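Local coordinates for quinoline 2-oxidoreductase large subunit (Pseudomonas putida, PDB 1T3Q), which hydroxylates quinoline at carbon 2 by means of the molybdenum and pterin cytosine dinucleotide cofactor held in this large subunit, at residues B[108-113]-B[158-163]; B[149-154]-B[358-363]. All blocks are in the same frame, centred on the assembly; numbering follows the deposited sequence.

Contact 1 (B[108-113]-B[158-163]); sequences VTRFVG and NDTLAG. With SO4 (sulfate ion), chain M.
Arg-110 reaches from the end of strand 108-109 to the turn at Asn-158, Asp-159 and Thr-160. Its CB already points at that turn, and with CG opposite the carbonyl carbon (chi1 -54°) the chain runs out extended through CD to NE. Arg-110 CD passes Asn-158, 3.9 Å from its CG. Beyond it, the Asn-158 amide lies over one face of the guanidinium, the two planes 16° apart, while Val-108 CG1 sits 3.7 Å above the plane on the opposite face, toward the rim. The group is thus sandwiched, and its N-H bonds are turned outward along the edge. NE donates to a water, 2.8 Å from NE, that also accepts the backbone N-H of Asp-159 and so bridges the segments. Arg-110 NH1 carries the salt bridge, with Asp-159 OD1 at 2.9 Å; the acceptor is near the guanidinium plane and is met on its syn side, but the carboxylate stands almost perpendicular to the guanidinium. Arg-110 NH1 also gives a hydrogen bond to sulfate O1 at 2.9 Å. Arg-110 NH2 binds sulfate O3 at 2.9 Å as well as Tyr-326 OH. The sulfate, probably from the crystallisation liquor, probably shares the arginine's positive charge with the Asp-159 carboxylate. A type I turn, closed by Leu-161 N to Asn-158 O, presents the acid. The salt bridge therefore joins the residue just after strand 108-109, an outer strand of the three-stranded sheet 108-109/55-61/135-140, to the loop between helix 147-152 and strand 165-170.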
ATOM      1  N   VAL B 108      12.843 -29.770  23.070  1.00 27.07           N
ATOM      2  CA  VAL B 108      12.409 -29.524  24.440  1.00 26.12           C
ATOM      3  C   VAL B 108      11.583 -28.241  24.510  1.00 24.35           C
ATOM      4  O   VAL B 108      11.843 -27.294  23.770  1.00 24.18           O
ATOM      5  CB  VAL B 108      13.628 -29.387  25.389  1.00 26.60           C
ATOM      6  CG1 VAL B 108      14.509 -28.237  24.942  1.00 29.96           C
ATOM      7  CG2 VAL B 108      13.166 -29.179  26.819  1.00 27.24           C
ATOM      8  N   THR B 109      10.574 -28.227  25.376  1.00 23.02           N
ATOM      9  CA  THR B 109       9.747 -27.035  25.553  1.00 23.90           C
ATOM     10  C   THR B 109      10.030 -26.533  26.960  1.00 21.77           C
ATOM     11  O   THR B 109      10.251 -27.331  27.871  1.00 23.31           O
ATOM     12  CB  THR B 109       8.234 -27.337  25.381  1.00 25.14           C
ATOM     13  OG1 THR B 109       7.794 -28.273  26.374  1.00 27.18           O
ATOM     14  CG2 THR B 109       7.974 -27.919  24.001  1.00 28.14           C
ATOM     15  N   ARG B 110      10.023 -25.216  27.148  1.00 20.44           N
ATOM     16  CA  ARG B 110      10.342 -24.665  28.455  1.00 18.57           C
ATOM     17  C   ARG B 110       9.257 -23.861  29.164  1.00 18.53           C
ATOM     18  O   ARG B 110       9.531 -23.177  30.145  1.00 17.41           O
ATOM     19  CB  ARG B 110      11.626 -23.855  28.348  1.00 20.47           C
ATOM     20  CG  ARG B 110      12.778 -24.664  27.739  1.00 22.63           C
ATOM     21  CD  ARG B 110      14.097 -23.942  27.895  1.00 23.05           C
ATOM     22  NE  ARG B 110      15.232 -24.717  27.404  1.00 22.77           N
ATOM     23  CZ  ARG B 110      15.677 -24.701  26.151  1.00 23.89           C
ATOM     24  NH1 ARG B 110      16.725 -25.441  25.813  1.00 21.72           N
ATOM     25  NH2 ARG B 110      15.086 -23.942  25.237  1.00 21.44           N
ATOM     26  N   PHE B 111       8.031 -23.944  28.665  1.00 17.72           N
ATOM     27  CA  PHE B 111       6.900 -23.284  29.307  1.00 17.46           C
ATOM     28  C   PHE B 111       5.608 -23.585  28.565  1.00 17.22           C
ATOM     29  O   PHE B 111       5.604 -23.764  27.348  1.00 19.92           O
ATOM     30  CB  PHE B 111       7.138 -21.765  29.457  1.00 16.12           C
ATOM     31  CG  PHE B 111       7.049 -20.979  28.175  1.00 17.11           C
ATOM     32  CD1 PHE B 111       5.820 -20.497  27.722  1.00 18.78           C
ATOM     33  CD2 PHE B 111       8.191 -20.679  27.445  1.00 16.30           C
ATOM     34  CE1 PHE B 111       5.735 -19.729  26.565  1.00 17.52           C
ATOM     35  CE2 PHE B 111       8.117 -19.908  26.278  1.00 19.75           C
ATOM     36  CZ  PHE B 111       6.888 -19.431  25.839  1.00 18.56           C
ATOM     37  N   VAL B 112       4.518 -23.697  29.316  1.00 18.08           N
ATOM     38  CA  VAL B 112       3.221 -23.965  28.721  1.00 19.78           C
ATOM     39  C   VAL B 112       2.905 -22.789  27.818  1.00 19.16           C
ATOM     40  O   VAL B 112       2.910 -21.640  28.263  1.00 19.64           O
ATOM     41  CB  VAL B 112       2.126 -24.087  29.797  1.00 19.78           C
ATOM     42  CG1 VAL B 112       0.759 -24.233  29.138  1.00 21.32           C
ATOM     43  CG2 VAL B 112       2.412 -25.287  30.685  1.00 21.87           C
ATOM     44  N   GLY B 113       2.649 -23.078  26.547  1.00 18.92           N
ATOM     45  CA  GLY B 113       2.341 -22.027  25.596  1.00 18.55           C
ATOM     46  C   GLY B 113       3.421 -21.809  24.557  1.00 19.52           C
ATOM     47  O   GLY B 113       3.184 -21.127  23.558  1.00 19.58           O
ATOM     48  N   ASN B 158      15.974 -23.545  32.307  1.00 21.75           N
ATOM     49  CA  ASN B 158      16.536 -23.481  30.964  1.00 22.01           C
ATOM     50  C   ASN B 158      17.883 -24.201  30.958  1.00 22.58           C
ATOM     51  O   ASN B 158      18.867 -23.695  31.494  1.00 20.55           O
ATOM     52  CB  ASN B 158      16.686 -22.008  30.569  1.00 19.93           C
ATOM     53  CG  ASN B 158      17.104 -21.817  29.128  1.00 22.38           C
ATOM     54  OD1 ASN B 158      16.690 -20.854  28.472  1.00 22.60           O
ATOM     55  ND2 ASN B 158      17.941 -22.713  28.630  1.00 18.95           N
ATOM     56  N   ASP B 159      17.919 -25.381  30.345  1.00 24.66           N
ATOM     57  CA  ASP B 159      19.136 -26.188  30.310  1.00 27.45           C
ATOM     58  C   ASP B 159      20.342 -25.610  29.580  1.00 28.13           C
ATOM     59  O   ASP B 159      21.436 -26.173  29.659  1.00 27.82           O
ATOM     60  CB  ASP B 159      18.840 -27.594  29.760  1.00 28.97           C
ATOM     61  CG  ASP B 159      18.250 -27.576  28.361  1.00 31.34           C
ATOM     62  OD1 ASP B 159      18.609 -26.691  27.559  1.00 34.56           O
ATOM     63  OD2 ASP B 159      17.438 -28.473  28.055  1.00 35.29           O
ATOM     64  N   THR B 160      20.166 -24.502  28.869  1.00 27.48           N
ATOM     65  CA  THR B 160      21.295 -23.894  28.174  1.00 27.53           C
ATOM     66  C   THR B 160      22.014 -22.944  29.126  1.00 27.02           C
ATOM     67  O   THR B 160      23.048 -22.374  28.784  1.00 28.60           O
ATOM     68  CB  THR B 160      20.850 -23.078  26.939  1.00 28.22           C
ATOM     69  OG1 THR B 160      20.099 -21.933  27.368  1.00 26.69           O
ATOM     70  CG2 THR B 160      19.995 -23.929  26.008  1.00 28.16           C
ATOM     71  N   LEU B 161      21.461 -22.777  30.323  1.00 27.14           N
ATOM     72  CA  LEU B 161      22.046 -21.877  31.311  1.00 28.00           C
ATOM     73  C   LEU B 161      22.743 -22.615  32.446  1.00 28.00           C
ATOM     74  O   LEU B 161      22.545 -23.813  32.645  1.00 28.82           O
ATOM     75  CB  LEU B 161      20.965 -20.976  31.917  1.00 26.46           C
ATOM     76  CG  LEU B 161      20.090 -20.146  30.977  1.00 27.68           C
ATOM     77  CD1 LEU B 161      19.132 -19.301  31.798  1.00 25.72           C
ATOM     78  CD2 LEU B 161      20.957 -19.268  30.099  1.00 27.68           C
ATOM     79  N   ALA B 162      23.560 -21.878  33.190  1.00 28.53           N
ATOM     80  CA  ALA B 162      24.267 -22.432  34.332  1.00 29.66           C
ATOM     81  C   ALA B 162      23.481 -21.994  35.565  1.00 29.72           C
ATOM     82  O   ALA B 162      23.689 -20.898  36.093  1.00 32.92           O
ATOM     83  CB  ALA B 162      25.683 -21.892  34.383  1.00 29.55           C
ATOM     84  N   GLY B 163      22.564 -22.840  36.008  1.00 28.47           N
ATOM     85  CA  GLY B 163      21.761 -22.500  37.169  1.00 26.95           C
ATOM     86  C   GLY B 163      20.587 -21.638  36.749  1.00 26.36           C
ATOM     87  O   GLY B 163      20.487 -21.246  35.588  1.00 26.99           O
TER
HETATM   88  S   SO4 M3105      17.379 -25.051  22.180  1.00 70.01           S
HETATM   89  O1  SO4 M3105      18.068 -25.787  23.258  1.00 69.02           O
HETATM   90  O2  SO4 M3105      16.553 -25.986  21.393  1.00 70.03           O
HETATM   91  O3  SO4 M3105      16.520 -24.002  22.768  1.00 69.13           O
HETATM   92  O4  SO4 M3105      18.378 -24.428  21.293  1.00 70.50           O
HETATM   93  O   HOH W   1      15.422 -26.437  29.658  1.00 29.64           O

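Contact 2 (B[149-154]-B[358-363]); sequences AALEGE and IAVATN
Thr-362, whose methyl CG2 comes within 4.3 Å of Ala-150 CB, has its hydroxyl gripped from outside the contact: OG1 is hydrogen-bonded to Asp-322 OD1 and, weakly, to Gly-324 N. With OG1 between the backbone N and the carbonyl carbon (chi1 59°), CG2 lies opposite that carbonyl carbon, and the one side chain serves a polar neighbourhood and an apolar one. Ala-150 is the close point of helix 147-152. Its CB points toward the strand and rests 3.8 Å from Val-360 CG2; the same methyl lies 3.6 Å from the carbonyl oxygen of Ala-361, so it touches backbone as well as side chains. The small residue lets the helix approach until the alpha carbons of Ala-150 and Val-360 are 6.4 Å apart. One residue on, Leu-151 extends from the flank of the helix and crosses Val-360 at about a right angle. Its CD1 is modelled only 3.3 Å from Val-360 CG1, tighter than normal carbon packing, and since chi1 (-110°) lies far from a staggered value the exact place of this methyl is doubtful. CD1 also reaches Ile-358 CG2 at 4.4 Å. Of the two valine branches, CG2 is soundly placed against Ala-150, and CG1 faces Leu-151, its exact contact uncertain. Ile-320 of strand 312-322 and Val-165 of strand 165-170, the strands that flank 352-360, add to the surface that Leu-151 packs on. No hydrogen bond joins the segments. Helix 147-152 lies on this sheet through van der Waals contact, mostly between aliphatic groups, so at this place the two segments are matched by shape, while Ala-150 O is held by Asn-164 and the strand's polar backbone is engaged by its neighbours in the sheet.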
ATOM      1  N   ALA B 149      11.581 -22.295  44.219  1.00 26.93           N
ATOM      2  CA  ALA B 149      12.108 -23.488  43.572  1.00 26.20           C
ATOM      3  C   ALA B 149      13.320 -23.169  42.710  1.00 26.17           C
ATOM      4  O   ALA B 149      14.278 -23.938  42.670  1.00 26.52           O
ATOM      5  CB  ALA B 149      11.021 -24.143  42.719  1.00 26.59           C
ATOM      6  N   ALA B 150      13.283 -22.038  42.012  1.00 25.04           N
ATOM      7  CA  ALA B 150      14.398 -21.660  41.152  1.00 25.52           C
ATOM      8  C   ALA B 150      15.672 -21.414  41.963  1.00 25.31           C
ATOM      9  O   ALA B 150      16.770 -21.727  41.519  1.00 23.04           O
ATOM     10  CB  ALA B 150      14.040 -20.413  40.349  1.00 24.39           C
ATOM     11  N   LEU B 151      15.516 -20.863  43.160  1.00 27.53           N
ATOM     12  CA  LEU B 151      16.657 -20.558  44.016  1.00 29.06           C
ATOM     13  C   LEU B 151      17.108 -21.704  44.915  1.00 29.94           C
ATOM     14  O   LEU B 151      18.288 -21.802  45.251  1.00 30.61           O
ATOM     15  CB  LEU B 151      16.327 -19.345  44.888  1.00 29.07           C
ATOM     16  CG  LEU B 151      17.012 -17.998  44.644  1.00 30.64           C
ATOM     17  CD1 LEU B 151      17.500 -17.866  43.221  1.00 30.23           C
ATOM     18  CD2 LEU B 151      16.025 -16.901  44.989  1.00 29.56           C
ATOM     19  N   GLU B 152      16.184 -22.575  45.305  1.00 29.99           N
ATOM     20  CA  GLU B 152      16.547 -23.663  46.205  1.00 33.43           C
ATOM     21  C   GLU B 152      16.362 -25.075  45.657  1.00 35.15           C
ATOM     22  O   GLU B 152      16.846 -26.037  46.253  1.00 37.22           O
ATOM     23  CB  GLU B 152      15.757 -23.523  47.511  1.00 33.09           C
ATOM     24  N   GLY B 153      15.673 -25.200  44.528  1.00 35.50           N
ATOM     25  CA  GLY B 153      15.426 -26.514  43.956  1.00 35.87           C
ATOM     26  C   GLY B 153      16.533 -27.088  43.093  1.00 36.70           C
ATOM     27  O   GLY B 153      17.504 -26.408  42.762  1.00 37.10           O
ATOM     28  N   GLU B 154      16.377 -28.355  42.720  1.00 37.04           N
ATOM     29  CA  GLU B 154      17.360 -29.039  41.892  1.00 36.62           C
ATOM     30  C   GLU B 154      17.085 -28.843  40.403  1.00 35.67           C
ATOM     31  O   GLU B 154      18.009 -28.826  39.592  1.00 36.60           O
ATOM     32  CB  GLU B 154      17.370 -30.536  42.217  1.00 37.42           C
ATOM     33  N   ILE B 358      17.845  -9.829  41.981  1.00 19.81           N
ATOM     34  CA  ILE B 358      18.025 -11.198  41.502  1.00 20.20           C
ATOM     35  C   ILE B 358      16.941 -11.551  40.485  1.00 21.10           C
ATOM     36  O   ILE B 358      15.749 -11.390  40.759  1.00 20.75           O
ATOM     37  CB  ILE B 358      17.925 -12.222  42.660  1.00 20.56           C
ATOM     38  CG1 ILE B 358      18.897 -11.850  43.783  1.00 19.43           C
ATOM     39  CG2 ILE B 358      18.237 -13.626  42.141  1.00 21.94           C
ATOM     40  CD1 ILE B 358      18.674 -12.643  45.055  1.00 21.24           C
ATOM     41  N   ALA B 359      17.356 -12.032  39.317  1.00 18.85           N
ATOM     42  CA  ALA B 359      16.422 -12.438  38.270  1.00 18.39           C
ATOM     43  C   ALA B 359      16.619 -13.936  38.080  1.00 19.92           C
ATOM     44  O   ALA B 359      17.728 -14.382  37.790  1.00 20.80           O
ATOM     45  CB  ALA B 359      16.725 -11.699  36.968  1.00 17.12           C
ATOM     46  N   VAL B 360      15.558 -14.714  38.256  1.00 20.39           N
ATOM     47  CA  VAL B 360      15.667 -16.159  38.093  1.00 21.15           C
ATOM     48  C   VAL B 360      14.781 -16.698  36.988  1.00 21.96           C
ATOM     49  O   VAL B 360      13.664 -16.217  36.766  1.00 20.77           O
ATOM     50  CB  VAL B 360      15.317 -16.913  39.395  1.00 20.65           C
ATOM     51  CG1 VAL B 360      16.292 -16.524  40.490  1.00 22.07           C
ATOM     52  CG2 VAL B 360      13.876 -16.608  39.817  1.00 21.66           C
ATOM     53  N   ALA B 361      15.294 -17.706  36.295  1.00 20.79           N
ATOM     54  CA  ALA B 361      14.555 -18.340  35.221  1.00 21.57           C
ATOM     55  C   ALA B 361      13.570 -19.338  35.810  1.00 22.08           C
ATOM     56  O   ALA B 361      13.883 -20.050  36.769  1.00 22.70           O
ATOM     57  CB  ALA B 361      15.516 -19.043  34.271  1.00 21.76           C
ATOM     58  N   THR B 362      12.369 -19.372  35.243  1.00 20.11           N
ATOM     59  CA  THR B 362      11.327 -20.288  35.678  1.00 18.57           C
ATOM     60  C   THR B 362      10.689 -20.812  34.400  1.00 17.47           C
ATOM     61  O   THR B 362      10.856 -20.219  33.335  1.00 18.12           O
ATOM     62  CB  THR B 362      10.245 -19.570  36.516  1.00 19.67           C
ATOM     63  OG1 THR B 362       9.665 -18.519  35.738  1.00 19.92           O
ATOM     64  CG2 THR B 362      10.846 -18.978  37.783  1.00 19.10           C
ATOM     65  N   ASN B 363       9.971 -21.922  34.489  1.00 18.89           N
ATOM     66  CA  ASN B 363       9.339 -22.466  33.299  1.00 18.75           C
ATOM     67  C   ASN B 363       7.972 -21.824  33.065  1.00 19.04           C
ATOM     68  O   ASN B 363       6.928 -22.452  33.224  1.00 18.75           O
ATOM     69  CB  ASN B 363       9.240 -23.988  33.406  1.00 18.85           C
ATOM     70  CG  ASN B 363      10.603 -24.657  33.290  1.00 18.56           C
ATOM     71  OD1 ASN B 363      11.112 -25.233  34.251  1.00 18.91           O
ATOM     72  ND2 ASN B 363      11.208 -24.560  32.113  1.00 14.73           N
TER

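Overall arrangement
From the N terminus the chain first passes 108-113, leaving strand 108-109, then runs through strands 115-121 and 135-140 to helix 147-152, the first half of contact 2. Soon afterwards the loop 158-163 returns to 108-113, and contact 1 closes a span of 44 residues. Strand 352-360 then comes back to the helix, so contact 2 closes a far longer span of 203 residues. Because their segments alternate, the two closures cross. Their centres are 11 Å apart, and Asn-363 ND2 joins them by a probable hydrogen bond to Arg-110 O. Contact 1 ties the hammerhead region to the start of the first molybdopterin-binding region, and contact 2 sets helix 147-152 against strand 352-360.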